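Local coordinates for phosphodiesterase (Salpingoeca rosetta, PDB 7CJ3), which is a rhodopsin-type membrane protein, a helical transmembrane domain that carries covalently bound retinal and belongs to the bacteriorhodopsin-like family, at residues 59-64 / 253-258; 67-72 / 260-265; 198-203 / 225-230. All blocks are in the same frame, centred on the assembly; numbering follows the deposited sequence.

Contact 1: 59-64 / 253-258. With OLC ((2R)-2,3-dihydroxypropyl (9Z)-octadec-9-enoate), chain D; OLC ((2R)-2,3-dihydroxypropyl (9Z)-octadec-9-enoate), chain L.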
loop_
_atom_site.group_PDB
_atom_site.type_symbol
_atom_site.label_atom_id
_atom_site.label_comp_id
_atom_site.label_asym_id
_atom_site.label_seq_id
_atom_site.Cartn_x
_atom_site.Cartn_y
_atom_site.Cartn_z
ATOM N N GLN B 59 6.682 7.793 -13.792
ATOM C CA GLN B 59 6.285 8.760 -12.720
ATOM C C GLN B 59 5.150 8.122 -11.903
ATOM O O GLN B 59 5.183 8.147 -10.653
ATOM C CB GLN B 59 5.949 10.109 -13.388
ATOM C CG GLN B 59 5.531 11.253 -12.476
ATOM C CD GLN B 59 5.201 12.474 -13.313
ATOM O OE1 GLN B 59 5.407 12.477 -14.540
ATOM N NE2 GLN B 59 4.704 13.509 -12.644
ATOM N N SER B 60 4.197 7.492 -12.576
ATOM C CA SER B 60 3.032 6.839 -11.936
ATOM C C SER B 60 3.515 5.758 -10.994
ATOM O O SER B 60 3.009 5.694 -9.878
ATOM C CB SER B 60 2.139 6.234 -12.979
ATOM O OG SER B 60 1.474 7.240 -13.734
ATOM N N PHE B 61 4.451 4.924 -11.466
ATOM C CA PHE B 61 5.004 3.778 -10.707
ATOM C C PHE B 61 5.640 4.277 -9.407
ATOM O O PHE B 61 5.242 3.820 -8.325
ATOM C CB PHE B 61 6.001 3.022 -11.575
ATOM C CG PHE B 61 5.442 2.323 -12.789
ATOM C CD1 PHE B 61 4.078 2.252 -13.027
ATOM C CD2 PHE B 61 6.299 1.684 -13.672
ATOM C CE1 PHE B 61 3.586 1.617 -14.165
ATOM C CE2 PHE B 61 5.811 1.038 -14.798
ATOM C CZ PHE B 61 4.454 1.009 -15.041
ATOM N N TYR B 62 6.547 5.249 -9.522
ATOM C CA TYR B 62 7.291 5.856 -8.388
ATOM C C TYR B 62 6.286 6.580 -7.471
ATOM O O TYR B 62 6.276 6.277 -6.251
ATOM C CB TYR B 62 8.479 6.681 -8.916
ATOM C CG TYR B 62 9.378 5.940 -9.886
ATOM C CD1 TYR B 62 9.630 4.577 -9.764
ATOM C CD2 TYR B 62 9.974 6.599 -10.951
ATOM C CE1 TYR B 62 10.418 3.898 -10.683
ATOM C CE2 TYR B 62 10.766 5.941 -11.884
ATOM C CZ TYR B 62 10.995 4.581 -11.751
ATOM O OH TYR B 62 11.774 3.929 -12.677
ATOM N N GLY B 63 5.426 7.430 -8.029
ATOM C CA GLY B 63 4.369 8.103 -7.267
ATOM C C GLY B 63 3.608 7.103 -6.439
ATOM O O GLY B 63 3.569 7.241 -5.205
ATOM N N ALA B 64 3.073 6.064 -7.086
ATOM C CA ALA B 64 2.197 5.054 -6.464
ATOM C C ALA B 64 2.957 4.340 -5.356
ATOM O O ALA B 64 2.386 4.145 -4.256
ATOM C CB ALA B 64 1.734 4.072 -7.490
ATOM N N GLY B 253 10.198 -4.143 -16.131
ATOM C CA GLY B 253 11.171 -4.330 -15.031
ATOM C C GLY B 253 10.983 -3.348 -13.872
ATOM O O GLY B 253 11.086 -3.781 -12.690
ATOM N N GLU B 254 10.742 -2.066 -14.176
ATOM C CA GLU B 254 10.549 -0.998 -13.156
ATOM C C GLU B 254 9.322 -1.323 -12.301
ATOM O O GLU B 254 9.414 -1.213 -11.048
ATOM C CB GLU B 254 10.474 0.363 -13.856
ATOM C CG GLU B 254 11.843 0.827 -14.354
ATOM C CD GLU B 254 12.917 0.725 -13.285
ATOM O OE1 GLU B 254 13.673 -0.245 -13.314
ATOM O OE2 GLU B 254 12.957 1.579 -12.392
ATOM N N ALA B 255 8.242 -1.778 -12.948
ATOM C CA ALA B 255 6.990 -2.208 -12.288
ATOM C C ALA B 255 7.308 -3.338 -11.305
ATOM O O ALA B 255 6.966 -3.243 -10.129
ATOM C CB ALA B 255 5.981 -2.630 -13.326
ATOM N N MET B 256 7.995 -4.374 -11.773
ATOM C CA MET B 256 8.294 -5.549 -10.919
ATOM C C MET B 256 9.152 -5.079 -9.736
ATOM O O MET B 256 8.895 -5.537 -8.608
ATOM C CB MET B 256 8.995 -6.645 -11.723
ATOM C CG MET B 256 8.093 -7.237 -12.804
ATOM S SD MET B 256 8.887 -8.434 -13.948
ATOM C CE MET B 256 9.709 -9.551 -12.813
ATOM N N ASN B 257 10.081 -4.134 -9.965
ATOM C CA ASN B 257 11.005 -3.647 -8.912
ATOM C C ASN B 257 10.208 -2.959 -7.803
ATOM O O ASN B 257 10.432 -3.302 -6.619
ATOM C CB ASN B 257 12.070 -2.730 -9.488
ATOM C CG ASN B 257 13.228 -3.493 -10.087
ATOM O OD1 ASN B 257 13.729 -4.454 -9.504
ATOM N ND2 ASN B 257 13.690 -3.033 -11.236
ATOM N N CYS B 258 9.296 -2.059 -8.192
ATOM C CA CYS B 258 8.406 -1.276 -7.291
ATOM C C CYS B 258 7.580 -2.211 -6.405
ATOM O O CYS B 258 7.583 -1.999 -5.160
ATOM C CB CYS B 258 7.471 -0.377 -8.085
ATOM S SG CYS B 258 8.370 0.884 -9.019
HETATM C C18 OLC D . -1.341 3.381 -2.197
HETATM C C10 OLC D . 0.209 8.598 -8.554
HETATM C C9 OLC D . 0.780 9.792 -8.343
HETATM C C17 OLC D . -1.553 3.063 -3.654
HETATM C C11 OLC D . -0.863 7.981 -7.679
HETATM C C8 OLC D . 1.801 10.246 -9.375
HETATM C C16 OLC D . -1.429 4.306 -4.517
HETATM C C12 OLC D . -1.759 7.004 -8.482
HETATM C C7 OLC D . 1.146 10.361 -10.780
HETATM C C15 OLC D . -2.349 4.273 -5.727
HETATM C C13 OLC D . -1.874 5.625 -7.850
HETATM C C6 OLC D . 1.838 11.356 -11.736
HETATM C C14 OLC D . -2.420 5.603 -6.435
HETATM C C5 OLC D . 1.663 11.065 -13.242
HETATM C C18 OLC L . 1.744 -2.095 -3.340
HETATM C C10 OLC L . 3.600 -1.143 -10.630
HETATM C C9 OLC L . 2.782 -2.067 -11.166
HETATM C C17 OLC L . 2.698 -1.045 -3.903
HETATM C C11 OLC L . 3.149 0.009 -9.765
HETATM C C8 OLC L . 1.300 -1.979 -10.885
HETATM C C24 OLC L . 0.495 1.157 -22.297
HETATM C C16 OLC L . 1.884 -0.085 -4.686
HETATM C C12 OLC L . 4.034 -0.057 -8.582
HETATM C C7 OLC L . 0.601 -3.184 -11.426
HETATM C C15 OLC L . 1.408 -0.779 -5.963
HETATM C C13 OLC L . 3.292 0.193 -7.309
HETATM C C6 OLC L . 0.847 -3.307 -12.924
HETATM C C14 OLC L . 2.489 -1.042 -7.011
HETATM C C5 OLC L . 0.382 -2.168 -13.796
HETATM C C4 OLC L . 1.527 -1.811 -14.697
HETATM C C3 OLC L . 1.057 -0.815 -15.752
HETATM C C2 OLC L . 0.131 -1.437 -16.777
HETATM C C21 OLC L . 0.332 -0.549 -20.572
HETATM C C1 OLC L . 0.692 -1.123 -18.135
HETATM C C22 OLC L . 0.209 0.944 -20.791
HETATM O O19 OLC L . 1.914 -1.077 -18.252
HETATM O O25 OLC L . 0.963 2.489 -22.592
HETATM O O23 OLC L . -1.092 1.446 -20.308
HETATM O O20 OLC L . -0.196 -0.864 -19.280
#
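Tyr62 OH donates a 2.6 Å hydrogen bond to Glu254 OE2, joining helices 58-81 and 250-277 of the bacteriorhodopsin-like bundle. The two segments run parallel, their axes 2° apart and 10.0 Å at closest approach. The tyrosine reaches the carboxylate with its hydroxyl end: OE2 lies in the ring plane, receives the bond on its anti lone pair, and the carboxylate is turned 73° from the ring. One turn further along helix 250-277, Cys258 SG sits at the edge of the same ring, 4.0 Å from Tyr62 CD1. Phe61 fills the flank beside it, its CE2 4.0 Å from Ala255 CB, while the acyl chain of an OLC molecule (chain L) runs over one ring face. Farther out, Arg130 and Arg243 form salt bridges to OE2 and OE1 of Glu254, which probably favours its ionised form, and Trp127 meets the tyrosine ring edge-to-face. The bend of Glu254 at chi2 (-49°) turns its carboxylate to Tyr62 OH, which also lies 3.5 Å from Glu254 CG.

Contact 2: 67-72 / 260-265. With RET (retinal), chain K; OLC ((2R)-2,3-dihydroxypropyl (9Z)-octadec-9-enoate), chain L; OLC ((2R)-2,3-dihydroxypropyl (9Z)-octadec-9-enoate), chain D.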
loop_
_atom_site.group_PDB
_atom_site.type_symbol
_atom_site.label_atom_id
_atom_site.label_comp_id
_atom_site.label_asym_id
_atom_site.label_seq_id
_atom_site.Cartn_x
_atom_site.Cartn_y
_atom_site.Cartn_z
ATOM N N VAL B 67 3.347 6.652 -2.202
ATOM C CA VAL B 67 2.115 6.716 -1.379
ATOM C C VAL B 67 2.037 5.427 -0.544
ATOM O O VAL B 67 1.776 5.527 0.697
ATOM C CB VAL B 67 0.876 6.928 -2.267
ATOM C CG1 VAL B 67 -0.405 6.821 -1.450
ATOM C CG2 VAL B 67 0.946 8.253 -3.004
ATOM N N ALA B 68 2.306 4.269 -1.165
ATOM C CA ALA B 68 2.183 2.961 -0.489
ATOM C C ALA B 68 3.101 2.941 0.741
ATOM O O ALA B 68 2.624 2.678 1.854
ATOM C CB ALA B 68 2.506 1.855 -1.442
ATOM N N PHE B 69 4.386 3.230 0.569
ATOM C CA PHE B 69 5.336 3.289 1.710
ATOM C C PHE B 69 4.921 4.323 2.780
ATOM O O PHE B 69 5.086 4.076 3.965
ATOM C CB PHE B 69 6.736 3.584 1.191
ATOM C CG PHE B 69 7.434 2.346 0.715
ATOM C CD1 PHE B 69 7.849 1.394 1.627
ATOM C CD2 PHE B 69 7.673 2.130 -0.628
ATOM C CE1 PHE B 69 8.526 0.259 1.201
ATOM C CE2 PHE B 69 8.351 1.005 -1.053
ATOM C CZ PHE B 69 8.792 0.085 -0.138
ATOM N N ALA B 70 4.399 5.479 2.383
ATOM C CA ALA B 70 3.871 6.471 3.341
ATOM C C ALA B 70 2.899 5.771 4.306
ATOM O O ALA B 70 3.133 5.854 5.533
ATOM C CB ALA B 70 3.236 7.631 2.609
ATOM N N PHE B 71 1.867 5.101 3.779
ATOM C CA PHE B 71 0.859 4.334 4.569
ATOM C C PHE B 71 1.538 3.199 5.340
ATOM O O PHE B 71 1.137 2.973 6.507
ATOM C CB PHE B 71 -0.297 3.827 3.695
ATOM C CG PHE B 71 -1.318 4.905 3.397
ATOM C CD1 PHE B 71 -2.252 5.287 4.348
ATOM C CD2 PHE B 71 -1.304 5.580 2.187
ATOM C CE1 PHE B 71 -3.131 6.322 4.091
ATOM C CE2 PHE B 71 -2.183 6.617 1.938
ATOM C CZ PHE B 71 -3.103 6.985 2.888
ATOM N N ALA B 72 2.526 2.522 4.721
ATOM C CA ALA B 72 3.336 1.466 5.372
ATOM C C ALA B 72 4.037 2.044 6.598
ATOM O O ALA B 72 4.086 1.334 7.615
ATOM C CB ALA B 72 4.330 0.872 4.423
ATOM N N ALA B 260 8.143 -5.506 -5.823
ATOM C CA ALA B 260 9.164 -6.252 -5.039
ATOM C C ALA B 260 9.637 -5.426 -3.843
ATOM O O ALA B 260 9.619 -5.937 -2.686
ATOM C CB ALA B 260 10.346 -6.570 -5.924
ATOM N N ASP B 261 10.078 -4.195 -4.110
ATOM C CA ASP B 261 10.598 -3.309 -3.039
ATOM C C ASP B 261 9.557 -3.237 -1.919
ATOM O O ASP B 261 9.885 -3.573 -0.773
ATOM C CB ASP B 261 10.926 -1.919 -3.568
ATOM C CG ASP B 261 11.956 -1.193 -2.721
ATOM O OD1 ASP B 261 12.236 -1.660 -1.600
ATOM O OD2 ASP B 261 12.493 -0.182 -3.195
ATOM N N TYR B 262 8.330 -2.848 -2.279
ATOM C CA TYR B 262 7.185 -2.699 -1.362
ATOM C C TYR B 262 6.951 -4.025 -0.637
ATOM O O TYR B 262 6.892 -4.023 0.615
ATOM C CB TYR B 262 5.940 -2.237 -2.110
ATOM C CG TYR B 262 4.772 -2.058 -1.175
ATOM C CD1 TYR B 262 4.744 -1.025 -0.254
ATOM C CD2 TYR B 262 3.717 -2.952 -1.166
ATOM C CE1 TYR B 262 3.688 -0.876 0.632
ATOM C CE2 TYR B 262 2.648 -2.804 -0.303
ATOM C CZ TYR B 262 2.641 -1.776 0.612
ATOM O OH TYR B 262 1.602 -1.640 1.484
ATOM N N ALA B 263 6.811 -5.114 -1.405
ATOM C CA ALA B 263 6.539 -6.473 -0.898
ATOM C C ALA B 263 7.604 -6.830 0.140
ATOM O O ALA B 263 7.219 -7.195 1.257
ATOM C CB ALA B 263 6.534 -7.461 -2.032
ATOM N N ALA B 264 8.890 -6.705 -0.204
ATOM C CA ALA B 264 10.011 -7.104 0.673
ATOM C C ALA B 264 9.849 -6.459 2.047
ATOM O O ALA B 264 10.034 -7.174 3.067
ATOM C CB ALA B 264 11.332 -6.719 0.059
ATOM N N LYS B 265 9.500 -5.170 2.076
ATOM C CA LYS B 265 9.463 -4.358 3.321
ATOM C C LYS B 265 8.150 -4.587 4.073
ATOM O O LYS B 265 8.227 -4.912 5.265
ATOM C CB LYS B 265 9.764 -2.894 2.991
ATOM C CG LYS B 265 11.125 -2.773 2.314
ATOM C CD LYS B 265 11.687 -1.388 2.314
ATOM C CE LYS B 265 13.185 -1.328 2.150
ATOM N NZ LYS B 265 13.599 -1.762 0.803
HETATM C C1 RET K . 21.183 -6.658 -7.710
HETATM C C2 RET K . 22.358 -6.746 -8.686
HETATM C C3 RET K . 22.494 -8.043 -9.351
HETATM C C4 RET K . 22.614 -9.162 -8.339
HETATM C C5 RET K . 21.803 -8.986 -7.085
HETATM C C6 RET K . 21.036 -7.898 -6.832
HETATM C C7 RET K . 20.116 -7.928 -5.685
HETATM C C8 RET K . 19.345 -6.898 -5.154
HETATM C C9 RET K . 18.640 -6.877 -3.915
HETATM C C10 RET K . 17.926 -5.739 -3.461
HETATM C C11 RET K . 17.050 -5.635 -2.373
HETATM C C12 RET K . 16.251 -4.569 -1.975
HETATM C C13 RET K . 15.424 -4.492 -0.842
HETATM C C14 RET K . 14.766 -3.316 -0.531
HETATM C C15 RET K . 14.325 -2.909 0.801
HETATM C C16 RET K . 21.482 -5.413 -6.855
HETATM C C17 RET K . 19.902 -6.407 -8.527
HETATM C C18 RET K . 21.958 -10.168 -6.151
HETATM C C19 RET K . 18.604 -8.082 -3.025
HETATM C C20 RET K . 15.260 -5.725 -0.006
HETATM C C18 OLC L . 1.744 -2.095 -3.340
HETATM C C10 OLC L . 3.600 -1.143 -10.630
HETATM C C9 OLC L . 2.782 -2.067 -11.166
HETATM C C17 OLC L . 2.698 -1.045 -3.903
HETATM C C11 OLC L . 3.149 0.009 -9.765
HETATM C C8 OLC L . 1.300 -1.979 -10.885
HETATM C C24 OLC L . 0.495 1.157 -22.297
HETATM C C16 OLC L . 1.884 -0.085 -4.686
HETATM C C12 OLC L . 4.034 -0.057 -8.582
HETATM C C7 OLC L . 0.601 -3.184 -11.426
HETATM C C15 OLC L . 1.408 -0.779 -5.963
HETATM C C13 OLC L . 3.292 0.193 -7.309
HETATM C C6 OLC L . 0.847 -3.307 -12.924
HETATM C C14 OLC L . 2.489 -1.042 -7.011
HETATM C C5 OLC L . 0.382 -2.168 -13.796
HETATM C C4 OLC L . 1.527 -1.811 -14.697
HETATM C C3 OLC L . 1.057 -0.815 -15.752
HETATM C C2 OLC L . 0.131 -1.437 -16.777
HETATM C C21 OLC L . 0.332 -0.549 -20.572
HETATM C C1 OLC L . 0.692 -1.123 -18.135
HETATM C C22 OLC L . 0.209 0.944 -20.791
HETATM O O19 OLC L . 1.914 -1.077 -18.252
HETATM O O25 OLC L . 0.963 2.489 -22.592
HETATM O O23 OLC L . -1.092 1.446 -20.308
HETATM O O20 OLC L . -0.196 -0.864 -19.280
HETATM C C18 OLC D . -1.341 3.381 -2.197
HETATM C C10 OLC D . 0.209 8.598 -8.554
HETATM C C9 OLC D . 0.780 9.792 -8.343
HETATM C C17 OLC D . -1.553 3.063 -3.654
HETATM C C11 OLC D . -0.863 7.981 -7.679
HETATM C C8 OLC D . 1.801 10.246 -9.375
HETATM C C16 OLC D . -1.429 4.306 -4.517
HETATM C C12 OLC D . -1.759 7.004 -8.482
HETATM C C7 OLC D . 1.146 10.361 -10.780
HETATM C C15 OLC D . -2.349 4.273 -5.727
HETATM C C13 OLC D . -1.874 5.625 -7.850
HETATM C C6 OLC D . 1.838 11.356 -11.736
HETATM C C14 OLC D . -2.420 5.603 -6.435
HETATM C C5 OLC D . 1.663 11.065 -13.242
#
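Lys265 NZ is gripped by several groups: it is bonded covalently to C15 of retinal, and it forms a salt bridge to Asp261 OD1 at 2.8 Å, one helical turn back. OD1 is approached nearly along its C-O axis, and it also lies 3.2 Å from retinal C14. Asp261 OD2 is hydrogen-bonded to Tyr106 OH, and Glu133 reaches NZ through a weak hydrogen bond, an acidic setting for the retinal linkage that is consistent with a positive charge on its nitrogen. The lysine chain stays extended until a bend at chi4 (68°) turns NZ to the retinal. This lysine-bound retinal on helix 250-277 is the hallmark of the rhodopsins, and segment 67-72 of helix 58-81 runs nearly parallel to 260-265, at 10°. Phe69 fills the space between the helices: its CE1 lies 3.7 Å from Lys265 CD, the two side chains crossing at about a right angle, while CZ comes up to the backbone of Asp261 and Tyr262. The Tyr262 ring presents its edge to the Phe69 face in a T-shaped stack, centroids 5.4 Å apart and planes at 79°. With CG anti to the backbone N, Tyr262 lays its ring against helix 58-81, where CE1 meets Ala68 CB at 3.6 Å and Ala72 CB at 4.2 Å. The tail of an OLC molecule (chain L) lies over one face of that ring.

Contact 3: 198-203 / 225-230. With OLC ((2R)-2,3-dihydroxypropyl (9Z)-octadec-9-enoate), chain N; OLC ((2R)-2,3-dihydroxypropyl (9Z)-octadec-9-enoate), chain O.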
loop_
_atom_site.group_PDB
_atom_site.type_symbol
_atom_site.label_atom_id
_atom_site.label_comp_id
_atom_site.label_asym_id
_atom_site.label_seq_id
_atom_site.Cartn_x
_atom_site.Cartn_y
_atom_site.Cartn_z
ATOM N N HIS B 198 23.218 -17.663 5.087
ATOM C CA HIS B 198 23.613 -17.292 6.468
ATOM C C HIS B 198 22.434 -16.639 7.178
ATOM O O HIS B 198 22.269 -16.909 8.389
ATOM C CB HIS B 198 24.869 -16.431 6.482
ATOM C CG HIS B 198 26.123 -17.231 6.397
ATOM N ND1 HIS B 198 26.707 -17.577 5.203
ATOM C CD2 HIS B 198 26.899 -17.753 7.380
ATOM C CE1 HIS B 198 27.816 -18.262 5.462
ATOM N NE2 HIS B 198 27.944 -18.390 6.789
ATOM N N MET B 199 21.633 -15.847 6.463
ATOM C CA MET B 199 20.375 -15.287 7.024
ATOM C C MET B 199 19.467 -16.442 7.452
ATOM O O MET B 199 18.937 -16.388 8.592
ATOM C CB MET B 199 19.626 -14.434 6.003
ATOM C CG MET B 199 18.369 -13.817 6.560
ATOM S SD MET B 199 16.847 -14.799 6.269
ATOM C CE MET B 199 16.970 -15.063 4.497
ATOM N N TRP B 200 19.280 -17.423 6.550
ATOM C CA TRP B 200 18.471 -18.650 6.776
ATOM C C TRP B 200 19.019 -19.362 8.028
ATOM O O TRP B 200 18.221 -19.685 8.927
ATOM C CB TRP B 200 18.448 -19.523 5.509
ATOM C CG TRP B 200 17.455 -20.648 5.556
ATOM C CD1 TRP B 200 17.648 -21.893 6.083
ATOM C CD2 TRP B 200 16.096 -20.635 5.076
ATOM N NE1 TRP B 200 16.511 -22.645 5.967
ATOM C CE2 TRP B 200 15.537 -21.892 5.373
ATOM C CE3 TRP B 200 15.293 -19.683 4.446
ATOM C CZ2 TRP B 200 14.223 -22.216 5.067
ATOM C CZ3 TRP B 200 13.994 -20.006 4.127
ATOM C CH2 TRP B 200 13.470 -21.262 4.436
ATOM N N GLY B 201 20.345 -19.464 8.137
ATOM C CA GLY B 201 21.061 -20.075 9.272
ATOM C C GLY B 201 20.669 -19.495 10.620
ATOM O O GLY B 201 20.275 -20.272 11.517
ATOM N N MET B 202 20.785 -18.177 10.780
ATOM C CA MET B 202 20.689 -17.505 12.109
ATOM C C MET B 202 19.244 -17.555 12.620
ATOM O O MET B 202 19.065 -17.694 13.843
ATOM C CB MET B 202 21.212 -16.062 12.065
ATOM C CG MET B 202 20.383 -15.106 11.242
ATOM S SD MET B 202 20.887 -13.360 11.492
ATOM C CE MET B 202 22.491 -13.348 10.691
ATOM N N PHE B 203 18.255 -17.483 11.724
ATOM C CA PHE B 203 16.830 -17.742 12.050
ATOM C C PHE B 203 16.640 -19.188 12.518
ATOM O O PHE B 203 15.819 -19.391 13.430
ATOM C CB PHE B 203 15.941 -17.498 10.846
ATOM C CG PHE B 203 15.553 -16.060 10.686
ATOM C CD1 PHE B 203 14.646 -15.483 11.552
ATOM C CD2 PHE B 203 16.098 -15.282 9.675
ATOM C CE1 PHE B 203 14.264 -14.161 11.390
ATOM C CE2 PHE B 203 15.732 -13.950 9.534
ATOM C CZ PHE B 203 14.806 -13.402 10.386
ATOM N N LEU B 225 9.424 -15.276 8.379
ATOM C CA LEU B 225 10.343 -14.168 8.062
ATOM C C LEU B 225 11.428 -14.605 7.062
ATOM O O LEU B 225 11.578 -13.909 6.035
ATOM C CB LEU B 225 10.924 -13.631 9.371
ATOM C CG LEU B 225 9.992 -12.676 10.130
ATOM C CD1 LEU B 225 10.621 -12.206 11.438
ATOM C CD2 LEU B 225 9.599 -11.483 9.270
ATOM N N ARG B 226 12.178 -15.680 7.338
ATOM C CA ARG B 226 13.270 -16.158 6.441
ATOM C C ARG B 226 12.732 -16.599 5.060
ATOM O O ARG B 226 13.489 -16.505 4.060
ATOM C CB ARG B 226 14.074 -17.268 7.111
ATOM C CG ARG B 226 13.296 -18.526 7.461
ATOM C CD ARG B 226 14.231 -19.529 8.120
ATOM N NE ARG B 226 13.619 -20.816 8.428
ATOM C CZ ARG B 226 14.293 -21.888 8.843
ATOM N NH1 ARG B 226 15.602 -21.837 9.009
ATOM N NH2 ARG B 226 13.674 -23.017 9.106
ATOM N N CYS B 227 11.478 -17.076 4.990
ATOM C CA CYS B 227 10.778 -17.440 3.725
ATOM C C CYS B 227 10.410 -16.146 2.990
ATOM O O CYS B 227 10.577 -16.068 1.777
ATOM C CB CYS B 227 9.535 -18.291 3.983
ATOM S SG CYS B 227 9.820 -19.990 4.564
ATOM N N GLU B 228 9.944 -15.134 3.717
ATOM C CA GLU B 228 9.497 -13.855 3.119
ATOM C C GLU B 228 10.670 -13.200 2.370
ATOM O O GLU B 228 10.443 -12.760 1.218
ATOM C CB GLU B 228 8.958 -12.940 4.209
ATOM C CG GLU B 228 8.138 -11.777 3.685
ATOM C CD GLU B 228 8.883 -10.521 3.265
ATOM O OE1 GLU B 228 8.274 -9.794 2.465
ATOM O OE2 GLU B 228 10.031 -10.250 3.718
ATOM N N ILE B 229 11.852 -13.141 3.014
ATOM C CA ILE B 229 13.081 -12.451 2.538
ATOM C C ILE B 229 13.570 -13.137 1.255
ATOM O O ILE B 229 13.856 -12.441 0.253
ATOM C CB ILE B 229 14.120 -12.423 3.684
ATOM C CG1 ILE B 229 13.654 -11.463 4.791
ATOM C CG2 ILE B 229 15.525 -12.056 3.199
ATOM C CD1 ILE B 229 14.299 -11.685 6.126
ATOM N N VAL B 230 13.584 -14.468 1.259
ATOM C CA VAL B 230 14.016 -15.307 0.108
ATOM C C VAL B 230 13.048 -15.089 -1.066
ATOM O O VAL B 230 13.522 -14.869 -2.208
ATOM C CB VAL B 230 14.127 -16.783 0.525
ATOM C CG1 VAL B 230 14.333 -17.712 -0.678
ATOM C CG2 VAL B 230 15.238 -16.980 1.551
HETATM C C18 OLC N . 17.722 -16.975 -7.261
HETATM C C10 OLC N . 17.700 -21.194 1.921
HETATM C C9 OLC N . 17.603 -22.354 2.607
HETATM C C17 OLC N . 17.846 -18.135 -6.278
HETATM C C11 OLC N . 18.677 -20.890 0.823
HETATM C C8 OLC N . 18.445 -23.575 2.445
HETATM C C24 OLC N . 17.481 -26.787 12.034
HETATM C C16 OLC N . 18.070 -17.762 -4.798
HETATM C C12 OLC N . 18.106 -19.866 -0.132
HETATM C C7 OLC N . 18.426 -24.415 3.716
HETATM C C15 OLC N . 18.623 -18.933 -3.964
HETATM C C13 OLC N . 18.627 -20.065 -1.588
HETATM C C6 OLC N . 19.741 -25.167 3.949
HETATM C C14 OLC N . 18.087 -18.938 -2.528
HETATM C C5 OLC N . 20.919 -24.370 4.564
HETATM C C4 OLC N . 20.855 -23.964 6.073
HETATM C C3 OLC N . 19.824 -24.701 6.953
HETATM C C2 OLC N . 19.454 -24.024 8.293
HETATM C C21 OLC N . 16.354 -24.919 10.678
HETATM C C1 OLC N . 18.054 -24.485 8.765
HETATM C C22 OLC N . 16.180 -26.021 11.757
HETATM O O19 OLC N . 17.180 -24.766 7.935
HETATM O O25 OLC N . 17.315 -27.512 13.241
HETATM O O23 OLC N . 15.658 -25.498 13.004
HETATM O O20 OLC N . 17.700 -24.659 10.198
HETATM C C18 OLC O . 27.824 -17.705 -11.259
HETATM C C10 OLC O . 28.254 -18.763 -2.739
HETATM C C9 OLC O . 28.363 -18.932 -1.421
HETATM C C17 OLC O . 28.900 -18.484 -10.519
HETATM C C11 OLC O . 27.661 -19.769 -3.691
HETATM C C8 OLC O . 27.941 -20.179 -0.702
HETATM C C24 OLC O . 31.827 -25.973 4.703
HETATM C C16 OLC O . 28.724 -18.303 -9.006
HETATM C C12 OLC O . 28.224 -19.509 -5.085
HETATM C C7 OLC O . 28.088 -20.030 0.819
HETATM C C15 OLC O . 28.819 -19.609 -8.191
HETATM C C13 OLC O . 27.176 -19.265 -6.180
HETATM C C6 OLC O . 28.228 -21.432 1.397
HETATM C C14 OLC O . 27.496 -20.011 -7.492
HETATM C C5 OLC O . 27.658 -21.627 2.790
HETATM C C4 OLC O . 28.331 -20.703 3.774
HETATM C C3 OLC O . 29.808 -21.004 4.071
HETATM C C2 OLC O . 30.053 -22.412 4.647
HETATM C C21 OLC O . 32.037 -24.582 6.781
HETATM C C1 OLC O . 31.269 -22.469 5.569
HETATM C C22 OLC O . 31.266 -25.731 6.113
HETATM O O19 OLC O . 32.243 -21.764 5.361
HETATM O O25 OLC O . 30.776 -26.184 3.751
HETATM O O23 OLC O . 31.335 -26.929 6.923
HETATM O O20 OLC O . 31.296 -23.360 6.730
#
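Arg226 sets out with CG between its backbone N and carbonyl carbon (chi1 61°) and then runs fully extended, while Trp200 holds CG anti to its own N (chi1 -169°); the two side chains thereby cross at about a right angle, with the guanidinium flat on the indole. The planes differ by 11°, and Arg226 CZ stands 4.0 Å from the centroid of the Trp200 five-membered ring in a cation-pi contact. Arg226 CD sits over the six-membered ring, 3.7 Å from its centroid, as a CH-pi contact. Arg226 NH1 also makes a weak hydrogen bond, 3.4 Å long, to Trp200 O. Segments 198-203 and 225-230, on helices 178-207 and 219-233, run antiparallel as neighbours in the rhodopsin bundle. An OLC molecule (chain N) lies over the opposite indole face, and its O19 accepts a 3.0 Å hydrogen bond from Trp200 NE1. On the other flank of the arginine, Phe203 CB packs on Arg226 CD, and its ring reaches Leu225 CB with CE1 at 3.9 Å. Met199 lays SD against Arg226 CB, and its CE touches the CG2 methyls of Ile229 and Val230, 3.6 Å from that of Ile229. Cys227 SG approaches the indole obliquely, 3.9 Å from Trp200 CH2.

Overall arrangement
Contacts 1 and 2 are successive stations along one helix pair, 58-81 with 250-277, their centres 11 Å apart; both border the second subunit and the same two OLC molecules. Their polar groups differ: contact 1 joins the helices through a tyrosine-carboxylate bond backed by arginines, whereas in contact 2 the charged groups serve the retinal linkage and aromatic and alanine packing spans the helices. Contact 3 pairs helices 178-207 and 219-233, with its centre about 20 Å from that of contact 2, and is antiparallel where the others are parallel. Its stacked arginine and tryptophan border an OLC molecule (chain N), while Glu228 packs against the backbone of Ala263 and Ala264 in contact 2. All three are largely buried.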